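Local coordinates for mandelate racemase/muconate lactonizing enzyme (Polaromonas sp., PDB 2OG9), which belongs to the enolase superfamily and probably catalyses proton abstraction next to a carboxylate, as a racemase of the mandelate racemase type would, at residues A[192-195]-A[196-200]; A[217-220]-A[221-224]; A[228-231]-A[232-235]; A[273-276]-A[277-280]. All blocks are in the same frame, centred on the assembly; numbering follows the deposited sequence.

Interaction 1. Residues A[192-195]-A[196-200]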
ATOM      1  N   LEU A 192     -39.584  -7.548  12.060  1.00 43.67           N
ATOM      2  CA  LEU A 192     -39.983  -8.864  12.544  1.00 45.20           C
ATOM      3  C   LEU A 192     -38.812  -9.589  13.195  1.00 44.88           C
ATOM      4  O   LEU A 192     -38.934 -10.100  14.309  1.00 44.49           O
ATOM      5  CB  LEU A 192     -40.535  -9.714  11.394  1.00 46.29           C
ATOM      6  CG  LEU A 192     -42.056  -9.766  11.213  1.00 48.11           C
ATOM      7  CD1 LEU A 192     -42.680 -10.474  12.411  1.00 48.61           C
ATOM      8  CD2 LEU A 192     -42.621  -8.359  11.062  1.00 47.71           C
ATOM      9  N   ASP A 193     -37.677  -9.637  12.501  1.00 44.16           N
ATOM     10  CA  ASP A 193     -36.500 -10.303  13.044  1.00 41.75           C
ATOM     11  C   ASP A 193     -36.138  -9.683  14.383  1.00 41.61           C
ATOM     12  O   ASP A 193     -35.966 -10.387  15.377  1.00 40.55           O
ATOM     13  CB  ASP A 193     -35.313 -10.183  12.090  1.00 42.88           C
ATOM     14  CG  ASP A 193     -35.547 -10.893  10.774  1.00 42.00           C
ATOM     15  OD1 ASP A 193     -36.143 -11.987  10.787  1.00 41.12           O
ATOM     16  OD2 ASP A 193     -35.122 -10.363   9.727  1.00 42.90           O
ATOM     17  N   ILE A 194     -36.031  -8.360  14.407  1.00 40.57           N
ATOM     18  CA  ILE A 194     -35.685  -7.654  15.631  1.00 41.10           C
ATOM     19  C   ILE A 194     -36.647  -8.028  16.755  1.00 40.23           C
ATOM     20  O   ILE A 194     -36.246  -8.164  17.910  1.00 40.51           O
ATOM     21  CB  ILE A 194     -35.715  -6.127  15.416  1.00 41.53           C
ATOM     22  CG1 ILE A 194     -34.744  -5.752  14.294  1.00 43.25           C
ATOM     23  CG2 ILE A 194     -35.330  -5.408  16.702  1.00 41.01           C
ATOM     24  CD1 ILE A 194     -34.661  -4.268  14.020  1.00 45.84           C
ATOM     25  N   ALA A 195     -37.918  -8.199  16.408  1.00 40.17           N
ATOM     26  CA  ALA A 195     -38.936  -8.565  17.385  1.00 39.59           C
ATOM     27  C   ALA A 195     -38.705  -9.995  17.869  1.00 39.53           C
ATOM     28  O   ALA A 195     -38.693 -10.259  19.076  1.00 39.25           O
ATOM     29  CB  ALA A 195     -40.325  -8.440  16.762  1.00 39.50           C
ATOM     30  N   ARG A 196     -38.523 -10.909  16.922  1.00 38.56           N
ATOM     31  CA  ARG A 196     -38.291 -12.312  17.238  1.00 39.46           C
ATOM     32  C   ARG A 196     -37.047 -12.505  18.105  1.00 39.58           C
ATOM     33  O   ARG A 196     -37.077 -13.259  19.081  1.00 39.79           O
ATOM     34  CB  ARG A 196     -38.166 -13.122  15.944  1.00 39.21           C
ATOM     35  CG  ARG A 196     -39.465 -13.193  15.152  1.00 41.19           C
ATOM     36  CD  ARG A 196     -39.245 -13.660  13.720  1.00 42.37           C
ATOM     37  NE  ARG A 196     -38.772 -15.040  13.624  1.00 44.23           N
ATOM     38  CZ  ARG A 196     -39.485 -16.105  13.975  1.00 45.15           C
ATOM     39  NH1 ARG A 196     -40.716 -15.955  14.452  1.00 45.02           N
ATOM     40  NH2 ARG A 196     -38.972 -17.323  13.844  1.00 44.25           N
ATOM     41  N   VAL A 197     -35.959 -11.824  17.752  1.00 38.82           N
ATOM     42  CA  VAL A 197     -34.718 -11.930  18.516  1.00 38.58           C
ATOM     43  C   VAL A 197     -34.905 -11.328  19.904  1.00 39.07           C
ATOM     44  O   VAL A 197     -34.395 -11.857  20.892  1.00 38.25           O
ATOM     45  CB  VAL A 197     -33.545 -11.205  17.804  1.00 38.98           C
ATOM     46  CG1 VAL A 197     -32.297 -11.249  18.677  1.00 38.52           C
ATOM     47  CG2 VAL A 197     -33.266 -11.863  16.464  1.00 36.91           C
ATOM     48  N   THR A 198     -35.637 -10.219  19.976  1.00 40.00           N
ATOM     49  CA  THR A 198     -35.895  -9.567  21.256  1.00 40.71           C
ATOM     50  C   THR A 198     -36.688 -10.528  22.133  1.00 40.94           C
ATOM     51  O   THR A 198     -36.414 -10.669  23.327  1.00 41.13           O
ATOM     52  CB  THR A 198     -36.709  -8.263  21.077  1.00 40.73           C
ATOM     53  OG1 THR A 198     -35.971  -7.344  20.265  1.00 41.35           O
ATOM     54  CG2 THR A 198     -36.989  -7.614  22.431  1.00 40.66           C
ATOM     55  N   ALA A 199     -37.664 -11.192  21.518  1.00 40.88           N
ATOM     56  CA  ALA A 199     -38.524 -12.147  22.210  1.00 41.83           C
ATOM     57  C   ALA A 199     -37.732 -13.339  22.737  1.00 42.32           C
ATOM     58  O   ALA A 199     -37.955 -13.795  23.860  1.00 42.84           O
ATOM     59  CB  ALA A 199     -39.624 -12.627  21.272  1.00 41.53           C
ATOM     60  N   VAL A 200     -36.813 -13.846  21.919  1.00 42.25           N
ATOM     61  CA  VAL A 200     -35.989 -14.981  22.314  1.00 41.26           C
ATOM     62  C   VAL A 200     -35.059 -14.576  23.452  1.00 41.16           C
ATOM     63  O   VAL A 200     -34.925 -15.296  24.445  1.00 40.56           O
ATOM     64  CB  VAL A 200     -35.143 -15.501  21.127  1.00 41.22           C
ATOM     65  CG1 VAL A 200     -34.218 -16.616  21.589  1.00 40.60           C
ATOM     66  CG2 VAL A 200     -36.057 -16.008  20.027  1.00 40.00           C
TER

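Interaction 2. Residues A[217-220]-A[221-224]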
ATOM      1  N   GLN A 217     -29.099 -12.737   2.802  1.00 37.10           N
ATOM      2  CA  GLN A 217     -30.315 -12.038   2.387  1.00 37.00           C
ATOM      3  C   GLN A 217     -30.258 -10.513   2.346  1.00 35.91           C
ATOM      4  O   GLN A 217     -31.113  -9.880   1.728  1.00 36.20           O
ATOM      5  CB  GLN A 217     -31.490 -12.459   3.274  1.00 39.23           C
ATOM      6  CG  GLN A 217     -31.904 -13.913   3.124  1.00 41.29           C
ATOM      7  CD  GLN A 217     -32.077 -14.321   1.675  1.00 43.40           C
ATOM      8  OE1 GLN A 217     -31.126 -14.756   1.020  1.00 44.00           O
ATOM      9  NE2 GLN A 217     -33.293 -14.165   1.158  1.00 43.65           N
ATOM     10  N   TRP A 218     -29.263  -9.918   2.992  1.00 32.17           N
ATOM     11  CA  TRP A 218     -29.172  -8.462   3.023  1.00 30.08           C
ATOM     12  C   TRP A 218     -28.231  -7.833   2.003  1.00 29.64           C
ATOM     13  O   TRP A 218     -27.188  -8.400   1.677  1.00 28.56           O
ATOM     14  CB  TRP A 218     -28.725  -7.991   4.406  1.00 28.85           C
ATOM     15  CG  TRP A 218     -29.614  -8.381   5.540  1.00 30.25           C
ATOM     16  CD1 TRP A 218     -30.978  -8.465   5.526  1.00 29.58           C
ATOM     17  CD2 TRP A 218     -29.209  -8.626   6.894  1.00 29.00           C
ATOM     18  NE1 TRP A 218     -31.447  -8.739   6.788  1.00 30.71           N
ATOM     19  CE2 TRP A 218     -30.385  -8.842   7.647  1.00 29.52           C
ATOM     20  CE3 TRP A 218     -27.967  -8.677   7.542  1.00 29.42           C
ATOM     21  CZ2 TRP A 218     -30.356  -9.106   9.023  1.00 29.23           C
ATOM     22  CZ3 TRP A 218     -27.937  -8.941   8.911  1.00 28.83           C
ATOM     23  CH2 TRP A 218     -29.127  -9.151   9.636  1.00 29.79           C
ATOM     24  N   ASP A 219     -28.602  -6.660   1.490  1.00 28.92           N
ATOM     25  CA  ASP A 219     -27.710  -5.954   0.578  1.00 29.04           C
ATOM     26  C   ASP A 219     -26.856  -5.104   1.519  1.00 26.38           C
ATOM     27  O   ASP A 219     -27.165  -5.009   2.707  1.00 24.17           O
ATOM     28  CB  ASP A 219     -28.476  -5.077  -0.430  1.00 31.40           C
ATOM     29  CG  ASP A 219     -29.476  -4.136   0.225  1.00 33.76           C
ATOM     30  OD1 ASP A 219     -29.193  -3.598   1.314  1.00 36.25           O
ATOM     31  OD2 ASP A 219     -30.551  -3.918  -0.375  1.00 38.13           O
ATOM     32  N   ARG A 220     -25.784  -4.497   1.021  1.00 25.76           N
ATOM     33  CA  ARG A 220     -24.930  -3.703   1.899  1.00 24.64           C
ATOM     34  C   ARG A 220     -25.671  -2.691   2.766  1.00 26.00           C
ATOM     35  O   ARG A 220     -25.445  -2.625   3.970  1.00 22.26           O
ATOM     36  CB  ARG A 220     -23.835  -3.006   1.096  1.00 25.98           C
ATOM     37  CG  ARG A 220     -22.754  -3.956   0.622  1.00 24.27           C
ATOM     38  CD  ARG A 220     -21.637  -3.196  -0.038  1.00 25.79           C
ATOM     39  NE  ARG A 220     -20.611  -4.080  -0.572  1.00 22.64           N
ATOM     40  CZ  ARG A 220     -19.578  -3.655  -1.286  1.00 25.46           C
ATOM     41  NH1 ARG A 220     -19.441  -2.357  -1.540  1.00 23.82           N
ATOM     42  NH2 ARG A 220     -18.697  -4.519  -1.765  1.00 22.96           N
ATOM     43  N   PRO A 221     -26.567  -1.886   2.169  1.00 26.64           N
ATOM     44  CA  PRO A 221     -27.308  -0.898   2.958  1.00 28.55           C
ATOM     45  C   PRO A 221     -28.138  -1.535   4.081  1.00 29.20           C
ATOM     46  O   PRO A 221     -28.108  -1.082   5.224  1.00 28.26           O
ATOM     47  CB  PRO A 221     -28.187  -0.215   1.912  1.00 29.28           C
ATOM     48  CG  PRO A 221     -27.334  -0.256   0.690  1.00 29.81           C
ATOM     49  CD  PRO A 221     -26.797  -1.680   0.728  1.00 28.75           C
ATOM     50  N   THR A 222     -28.872  -2.592   3.752  1.00 30.42           N
ATOM     51  CA  THR A 222     -29.707  -3.256   4.748  1.00 30.74           C
ATOM     52  C   THR A 222     -28.860  -3.900   5.846  1.00 29.48           C
ATOM     53  O   THR A 222     -29.166  -3.767   7.031  1.00 29.44           O
ATOM     54  CB  THR A 222     -30.616  -4.320   4.094  1.00 32.41           C
ATOM     55  OG1 THR A 222     -31.411  -3.703   3.073  1.00 33.83           O
ATOM     56  CG2 THR A 222     -31.549  -4.938   5.126  1.00 32.25           C
ATOM     57  N   ALA A 223     -27.789  -4.587   5.455  1.00 28.39           N
ATOM     58  CA  ALA A 223     -26.914  -5.227   6.436  1.00 27.83           C
ATOM     59  C   ALA A 223     -26.369  -4.180   7.396  1.00 27.37           C
ATOM     60  O   ALA A 223     -26.270  -4.414   8.599  1.00 26.29           O
ATOM     61  CB  ALA A 223     -25.761  -5.942   5.734  1.00 26.98           C
ATOM     62  N   GLN A 224     -26.016  -3.020   6.852  1.00 27.33           N
ATOM     63  CA  GLN A 224     -25.477  -1.929   7.652  1.00 28.25           C
ATOM     64  C   GLN A 224     -26.454  -1.518   8.753  1.00 28.21           C
ATOM     65  O   GLN A 224     -26.072  -1.377   9.914  1.00 27.21           O
ATOM     66  CB  GLN A 224     -25.186  -0.726   6.753  1.00 28.91           C
ATOM     67  CG  GLN A 224     -24.376   0.378   7.412  1.00 30.00           C
ATOM     68  CD  GLN A 224     -22.925  -0.015   7.628  1.00 31.63           C
ATOM     69  OE1 GLN A 224     -22.365  -0.796   6.862  1.00 30.51           O
ATOM     70  NE2 GLN A 224     -22.306   0.543   8.661  1.00 30.20           N
TER
HETATM   71  O   HOH W   1     -31.618  -6.329   1.337  1.00 31.97           O
HETATM   72  O   HOH W   2     -22.912  -2.537   4.476  1.00 29.65           O

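Interaction 3. Residues A[228-231]-A[232-235]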
ATOM      1  N   ARG A 228     -26.330  -2.482  12.919  1.00 27.73           N
ATOM      2  CA  ARG A 228     -26.388  -1.348  13.836  1.00 29.11           C
ATOM      3  C   ARG A 228     -27.388  -1.630  14.958  1.00 28.75           C
ATOM      4  O   ARG A 228     -27.088  -1.451  16.137  1.00 27.71           O
ATOM      5  CB  ARG A 228     -26.814  -0.086  13.077  1.00 29.05           C
ATOM      6  CG  ARG A 228     -26.906   1.173  13.936  1.00 31.21           C
ATOM      7  CD  ARG A 228     -25.552   1.557  14.512  1.00 30.85           C
ATOM      8  NE  ARG A 228     -24.600   1.921  13.466  1.00 30.15           N
ATOM      9  CZ  ARG A 228     -23.295   2.081  13.668  1.00 31.54           C
ATOM     10  NH1 ARG A 228     -22.785   1.908  14.882  1.00 30.38           N
ATOM     11  NH2 ARG A 228     -22.497   2.401  12.656  1.00 26.91           N
ATOM     12  N   ILE A 229     -28.576  -2.075  14.572  1.00 31.76           N
ATOM     13  CA  ILE A 229     -29.635  -2.376  15.525  1.00 34.48           C
ATOM     14  C   ILE A 229     -29.265  -3.524  16.461  1.00 34.32           C
ATOM     15  O   ILE A 229     -29.540  -3.466  17.657  1.00 34.77           O
ATOM     16  CB  ILE A 229     -30.946  -2.727  14.785  1.00 36.13           C
ATOM     17  CG1 ILE A 229     -31.391  -1.538  13.927  1.00 37.02           C
ATOM     18  CG2 ILE A 229     -32.032  -3.088  15.790  1.00 39.12           C
ATOM     19  CD1 ILE A 229     -32.506  -1.862  12.956  1.00 38.28           C
ATOM     20  N   PHE A 230     -28.630  -4.560  15.919  1.00 33.61           N
ATOM     21  CA  PHE A 230     -28.248  -5.721  16.719  1.00 33.57           C
ATOM     22  C   PHE A 230     -27.101  -5.487  17.699  1.00 34.16           C
ATOM     23  O   PHE A 230     -26.923  -6.268  18.632  1.00 34.28           O
ATOM     24  CB  PHE A 230     -27.886  -6.903  15.811  1.00 34.05           C
ATOM     25  CG  PHE A 230     -29.076  -7.616  15.226  1.00 34.33           C
ATOM     26  CD1 PHE A 230     -30.120  -8.046  16.043  1.00 35.58           C
ATOM     27  CD2 PHE A 230     -29.138  -7.887  13.862  1.00 35.16           C
ATOM     28  CE1 PHE A 230     -31.212  -8.737  15.509  1.00 35.17           C
ATOM     29  CE2 PHE A 230     -30.221  -8.577  13.317  1.00 34.46           C
ATOM     30  CZ  PHE A 230     -31.260  -9.003  14.144  1.00 34.77           C
ATOM     31  N   GLU A 231     -26.327  -4.424  17.496  1.00 34.31           N
ATOM     32  CA  GLU A 231     -25.186  -4.129  18.367  1.00 35.25           C
ATOM     33  C   GLU A 231     -25.453  -4.260  19.868  1.00 36.24           C
ATOM     34  O   GLU A 231     -24.684  -4.902  20.583  1.00 34.94           O
ATOM     35  CB  GLU A 231     -24.640  -2.722  18.083  1.00 36.98           C
ATOM     36  CG  GLU A 231     -23.766  -2.599  16.842  1.00 38.62           C
ATOM     37  CD  GLU A 231     -22.343  -3.106  17.054  1.00 39.36           C
ATOM     38  OE1 GLU A 231     -22.152  -4.325  17.250  1.00 37.95           O
ATOM     39  OE2 GLU A 231     -21.409  -2.278  17.025  1.00 38.57           O
ATOM     40  N   PRO A 232     -26.537  -3.641  20.371  1.00 36.24           N
ATOM     41  CA  PRO A 232     -26.851  -3.722  21.804  1.00 36.64           C
ATOM     42  C   PRO A 232     -27.120  -5.141  22.301  1.00 35.99           C
ATOM     43  O   PRO A 232     -26.923  -5.440  23.480  1.00 35.59           O
ATOM     44  CB  PRO A 232     -28.085  -2.829  21.941  1.00 37.01           C
ATOM     45  CG  PRO A 232     -27.922  -1.845  20.832  1.00 37.19           C
ATOM     46  CD  PRO A 232     -27.468  -2.724  19.693  1.00 37.26           C
ATOM     47  N   PHE A 233     -27.573  -6.004  21.397  1.00 35.79           N
ATOM     48  CA  PHE A 233     -27.891  -7.395  21.722  1.00 35.72           C
ATOM     49  C   PHE A 233     -26.707  -8.236  22.191  1.00 34.55           C
ATOM     50  O   PHE A 233     -26.893  -9.241  22.876  1.00 33.83           O
ATOM     51  CB  PHE A 233     -28.522  -8.079  20.507  1.00 38.32           C
ATOM     52  CG  PHE A 233     -29.977  -7.763  20.313  1.00 42.74           C
ATOM     53  CD1 PHE A 233     -30.956  -8.552  20.911  1.00 43.67           C
ATOM     54  CD2 PHE A 233     -30.371  -6.680  19.533  1.00 42.88           C
ATOM     55  CE1 PHE A 233     -32.312  -8.267  20.731  1.00 46.19           C
ATOM     56  CE2 PHE A 233     -31.720  -6.386  19.348  1.00 45.37           C
ATOM     57  CZ  PHE A 233     -32.693  -7.181  19.948  1.00 46.23           C
ATOM     58  N   ASN A 234     -25.494  -7.834  21.822  1.00 32.91           N
ATOM     59  CA  ASN A 234     -24.296  -8.585  22.198  1.00 31.50           C
ATOM     60  C   ASN A 234     -24.356 -10.024  21.695  1.00 28.94           C
ATOM     61  O   ASN A 234     -24.101 -10.972  22.445  1.00 26.22           O
ATOM     62  CB  ASN A 234     -24.105  -8.598  23.717  1.00 35.97           C
ATOM     63  CG  ASN A 234     -23.623  -7.270  24.254  1.00 40.11           C
ATOM     64  OD1 ASN A 234     -22.740  -6.638  23.673  1.00 43.01           O
ATOM     65  ND2 ASN A 234     -24.189  -6.844  25.378  1.00 42.07           N
ATOM     66  N   LEU A 235     -24.702 -10.184  20.424  1.00 25.56           N
ATOM     67  CA  LEU A 235     -24.785 -11.508  19.825  1.00 24.14           C
ATOM     68  C   LEU A 235     -23.377 -12.075  19.697  1.00 22.90           C
ATOM     69  O   LEU A 235     -22.406 -11.324  19.639  1.00 21.79           O
ATOM     70  CB  LEU A 235     -25.412 -11.423  18.435  1.00 22.57           C
ATOM     71  CG  LEU A 235     -26.827 -10.856  18.319  1.00 24.36           C
ATOM     72  CD1 LEU A 235     -27.173 -10.709  16.844  1.00 21.21           C
ATOM     73  CD2 LEU A 235     -27.818 -11.771  19.032  1.00 23.01           C
TER
HETATM   74  O   HOH W   3     -24.709  -7.968  18.848  1.00 26.98           O

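Interaction 4. Residues A[273-276]-A[277-280]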
ATOM      1  N   HIS A 273     -11.153 -19.082   0.700  1.00 22.22           N
ATOM      2  CA  HIS A 273     -11.038 -18.721   2.111  1.00 21.92           C
ATOM      3  C   HIS A 273      -9.847 -17.792   2.286  1.00 22.87           C
ATOM      4  O   HIS A 273      -9.863 -16.888   3.126  1.00 22.12           O
ATOM      5  CB  HIS A 273     -10.853 -19.976   2.974  1.00 21.40           C
ATOM      6  CG  HIS A 273     -12.136 -20.663   3.311  1.00 19.83           C
ATOM      7  ND1 HIS A 273     -12.936 -20.272   4.364  1.00 18.62           N
ATOM      8  CD2 HIS A 273     -12.789 -21.681   2.702  1.00 19.17           C
ATOM      9  CE1 HIS A 273     -14.027 -21.017   4.388  1.00 20.42           C
ATOM     10  NE2 HIS A 273     -13.962 -21.880   3.389  1.00 18.92           N
ATOM     11  N   GLY A 274      -8.816 -18.017   1.481  1.00 22.87           N
ATOM     12  CA  GLY A 274      -7.636 -17.178   1.556  1.00 24.87           C
ATOM     13  C   GLY A 274      -7.982 -15.754   1.167  1.00 25.60           C
ATOM     14  O   GLY A 274      -7.495 -14.802   1.770  1.00 23.40           O
ATOM     15  N   ASP A 275      -8.839 -15.606   0.162  1.00 26.48           N
ATOM     16  CA  ASP A 275      -9.237 -14.286  -0.306  1.00 28.18           C
ATOM     17  C   ASP A 275     -10.041 -13.587   0.788  1.00 26.64           C
ATOM     18  O   ASP A 275      -9.828 -12.410   1.081  1.00 25.34           O
ATOM     19  CB  ASP A 275     -10.062 -14.419  -1.589  1.00 32.41           C
ATOM     20  CG  ASP A 275     -10.136 -13.120  -2.372  1.00 38.15           C
ATOM     21  OD1 ASP A 275      -9.074 -12.500  -2.599  1.00 39.88           O
ATOM     22  OD2 ASP A 275     -11.256 -12.728  -2.768  1.00 41.95           O
ATOM     23  N   LEU A 276     -10.958 -14.330   1.398  1.00 24.80           N
ATOM     24  CA  LEU A 276     -11.787 -13.810   2.476  1.00 24.77           C
ATOM     25  C   LEU A 276     -10.885 -13.333   3.623  1.00 23.67           C
ATOM     26  O   LEU A 276     -11.079 -12.246   4.180  1.00 22.10           O
ATOM     27  CB  LEU A 276     -12.739 -14.916   2.953  1.00 28.05           C
ATOM     28  CG  LEU A 276     -13.792 -14.626   4.023  1.00 29.06           C
ATOM     29  CD1 LEU A 276     -14.789 -15.785   4.096  1.00 29.63           C
ATOM     30  CD2 LEU A 276     -13.112 -14.422   5.363  1.00 30.25           C
ATOM     31  N   ILE A 277      -9.885 -14.145   3.956  1.00 20.91           N
ATOM     32  CA  ILE A 277      -8.946 -13.827   5.029  1.00 21.86           C
ATOM     33  C   ILE A 277      -8.072 -12.626   4.666  1.00 23.15           C
ATOM     34  O   ILE A 277      -7.730 -11.822   5.528  1.00 23.52           O
ATOM     35  CB  ILE A 277      -8.051 -15.054   5.352  1.00 22.46           C
ATOM     36  CG1 ILE A 277      -8.913 -16.163   5.973  1.00 21.92           C
ATOM     37  CG2 ILE A 277      -6.903 -14.654   6.288  1.00 20.92           C
ATOM     38  CD1 ILE A 277      -8.176 -17.491   6.175  1.00 25.18           C
ATOM     39  N   ARG A 278      -7.716 -12.509   3.391  1.00 24.48           N
ATOM     40  CA  ARG A 278      -6.894 -11.391   2.934  1.00 26.19           C
ATOM     41  C   ARG A 278      -7.650 -10.077   3.153  1.00 25.78           C
ATOM     42  O   ARG A 278      -7.057  -9.059   3.505  1.00 24.12           O
ATOM     43  CB  ARG A 278      -6.551 -11.570   1.451  1.00 30.12           C
ATOM     44  CG  ARG A 278      -5.632 -10.501   0.873  1.00 34.35           C
ATOM     45  CD  ARG A 278      -5.196 -10.867  -0.543  1.00 35.77           C
ATOM     46  NE  ARG A 278      -6.309 -10.880  -1.490  1.00 38.16           N
ATOM     47  CZ  ARG A 278      -6.901  -9.788  -1.966  1.00 38.68           C
ATOM     48  NH1 ARG A 278      -6.486  -8.586  -1.589  1.00 40.13           N
ATOM     49  NH2 ARG A 278      -7.909  -9.896  -2.822  1.00 41.68           N
ATOM     50  N   HIS A 279      -8.967 -10.110   2.954  1.00 23.43           N
ATOM     51  CA  HIS A 279      -9.807  -8.930   3.143  1.00 24.94           C
ATOM     52  C   HIS A 279     -10.137  -8.668   4.614  1.00 24.41           C
ATOM     53  O   HIS A 279     -10.676  -7.611   4.945  1.00 22.86           O
ATOM     54  CB  HIS A 279     -11.146  -9.087   2.408  1.00 26.27           C
ATOM     55  CG  HIS A 279     -11.070  -8.894   0.927  1.00 28.76           C
ATOM     56  ND1 HIS A 279     -10.483  -9.812   0.083  1.00 30.54           N
ATOM     57  CD2 HIS A 279     -11.539  -7.900   0.135  1.00 28.81           C
ATOM     58  CE1 HIS A 279     -10.595  -9.393  -1.165  1.00 30.20           C
ATOM     59  NE2 HIS A 279     -11.232  -8.236  -1.162  1.00 29.77           N
ATOM     60  N   ARG A 280      -9.820  -9.623   5.488  1.00 23.53           N
ATOM     61  CA  ARG A 280     -10.154  -9.510   6.909  1.00 25.38           C
ATOM     62  C   ARG A 280     -11.679  -9.367   6.946  1.00 23.57           C
ATOM     63  O   ARG A 280     -12.231  -8.499   7.616  1.00 22.10           O
ATOM     64  CB  ARG A 280      -9.475  -8.287   7.537  1.00 30.19           C
ATOM     65  CG  ARG A 280      -7.955  -8.366   7.508  1.00 36.80           C
ATOM     66  CD  ARG A 280      -7.286  -7.112   8.068  1.00 43.33           C
ATOM     67  NE  ARG A 280      -7.627  -6.877   9.469  1.00 49.59           N
ATOM     68  CZ  ARG A 280      -6.937  -6.082  10.284  1.00 51.03           C
ATOM     69  NH1 ARG A 280      -5.861  -5.443   9.840  1.00 51.29           N
ATOM     70  NH2 ARG A 280      -7.324  -5.926  11.544  1.00 51.38           N
TER

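Interaction 1. Residues A[192-195]-A[196-200]
Arg196 lies back along the helix over the carbonyl of Leu192. Its CB sits 3.5 Å from Leu192 O, CG comes in to 3.2 Å of the same oxygen, and CD is within 3.6 Å of it, so three successive carbons pass one carbonyl. CG stands anti to the carbonyl carbon (chi1 -67°), which sends the chain back toward the preceding turn. At chi3 the chain bends and the guanidinium leaves the helix: NH2 bonds Thr161 O, and the side chain packs on Ile163 and Leu166 of helix 163-175. Leu192 O accepts Arg196 N at 2.8 Å in a nearly straight bond. Asp193 spends OD2 on Gly186 N.

Two residues further on, Ile194 O takes two donors from Thr198. The backbone N reaches it at 3.0 Å and OG1 at an unusually short 2.5 Å, from opposite faces of the carbonyl plane. OG1 lies beside its own backbone N (chi1 -61°), which turns the hydroxyl to this carbonyl. An alanine in place of Arg196 would be likely to leave Thr161 O without its guanidinium partner and open a gap against helix 163-175. Helix 190-204 joins strands 181-184 and 210-213 in a beta-alpha-beta unit of the barrel, and the chemistry implies a division of labour: arginine carbons pad a main-chain oxygen while the charged tip ties two elements together, and the threonine hydroxyl is satisfied within its own helix.

Interaction 2. Residues A[217-220]-A[221-224]
Asp219 and Thr222 meet with their side chains at about a right angle, and a single carboxylate oxygen does the work. OD1 takes Thr222 N at 2.7 Å nearly along its C-O axis, and Thr222 OG1 at 2.8 Å from above the carboxylate plane. CG of Asp219 sits between its backbone N and carbonyl carbon (chi1 52°), a turn that swings the carboxylate forward over the first turn of the helix. A water closes the same corner, accepting from Asp219 N and donating to Thr222 OG1.

Thr222 turns its other branch to Trp218: CG2 approaches CD1 of the indole at 3.6 Å, the two side chains again crossing at roughly 90°. The benzo side of the indole, at CE3, comes to 3.8 Å from Ala223 CA, and Trp218 CB is equally far from Ala223 CB. Farther round, a second water donates to both Arg220 O and Gln224 OE1. Arg220 runs extended to a salt bridge with Asp246, while Gln224 NE2 bonds Asp258 of the second subunit.

With Asp219 as N-cap and proline in the first turn, this is a classic helix start, here opening helix 220-230 after strand 210-213 of the TIM barrel.

Interaction 3. Residues A[228-231]-A[232-235]
Phe230 directs the edge of its ring at the face of Phe233 in an offset edge-to-face pair, centroids 5.6 Å apart and planes at 68°. The closest carbons are Phe230 CD1 and Phe233 CD2, at 3.8 Å. Leu235 reaches back to the same phenylalanine, its CD1 lying 4.0 Å from Phe230 CG.

The backbone turn beneath them helps to place the two rings. Phe233 N bonds Phe230 O at 2.9 Å from above the carbonyl plane, and Asn234 N reaches Glu231 O at 3.3 Å in the same manner, a 3-10 step at the end of helix 220-230. Pro232, with no N-H to give, lays its CD against Ile229 O. A water donates to Phe230 O and accepts from Leu235 N, bridging the chain as it leaves toward strand 238-239. Farther out, Val197 of helix 190-204 touches both rings, and Glu231 bonds Thr259 and Asp258 of its own chain.

With an alanine at Phe233, the Phe230 edge would probably lose its aromatic face, and a gap would be likely to open beside Val197 and Thr198. Chemically, the edge-to-face pair packs over a turn whose carbonyl, Phe230 O, accepts from both Phe233 N and a water, while the rings join this helix end to its neighbour.

Interaction 4. Residues A[273-276]-A[277-280]
Asp275 O is gripped twice by His279. The backbone N arrives at 3.1 Å and ND1 at 2.9 Å, from opposite faces of the carbonyl plane, and the oxygen lies in the plane of the imidazole at its edge. ND1 therefore carries a proton here, and the ring is held in rotation by the main chain of the turn before it. Its CE1 also comes close to the Asp275 carboxylate, whose plane stands 78° from that of the ring. OD2 of this carboxylate bonds His247 ND1, and the His279 ring itself meets the His247 ring.

The inner side of the helix is largely apolar. Ile277 CG1 lies 3.1 Å from His273 O, the oxygen that also accepts Ile277 N, while His273, Leu276 and Ile277 pack on Leu285 of strand 284-285. This is helix 270-278 of a beta-alpha-beta unit in the TIM barrel, and it finishes in a Schellman motif: Arg280 takes a positive phi of 59°, and its N bonds Ile277 O at 3.0 Å.

The outer side is looser. Arg278 runs alongside Asp275, pointing the same way, and NH2 meets OD1 in a salt bridge of 2.9 Å on the syn side of the carboxylate; NE adds only a weak bond to OD1. The carboxylate and guanidinium planes are 44° apart, far from a flat two-pronged pairing. Arg278 of the fourth subunit lies near this guanidinium, and Asp275 probably offsets part of the charge gathered there. Arg280 extends from the helix end toward a long, weak ion pair with Glu248 of the third subunit.

Following the chain, all four contacts come in series within the barrel domain; each closes just a helical turn or cap, and none nests in or crosses another. Interaction 1 lies within helix 190-204, between strands 181-184 and 210-213. Interactions 2 and 3 then mark the start and end of helix 220-230, their centres about 15 Å apart, and meet where Trp218 packs on Phe230. Interaction 3 also touches interaction 1, through Ile229 on Ile194 and Phe233 on Thr198, which ties the two neighbouring helices together. Interaction 4 ends helix 270-278 farther round the barrel, its nearest atoms about 8 Å from interaction 2.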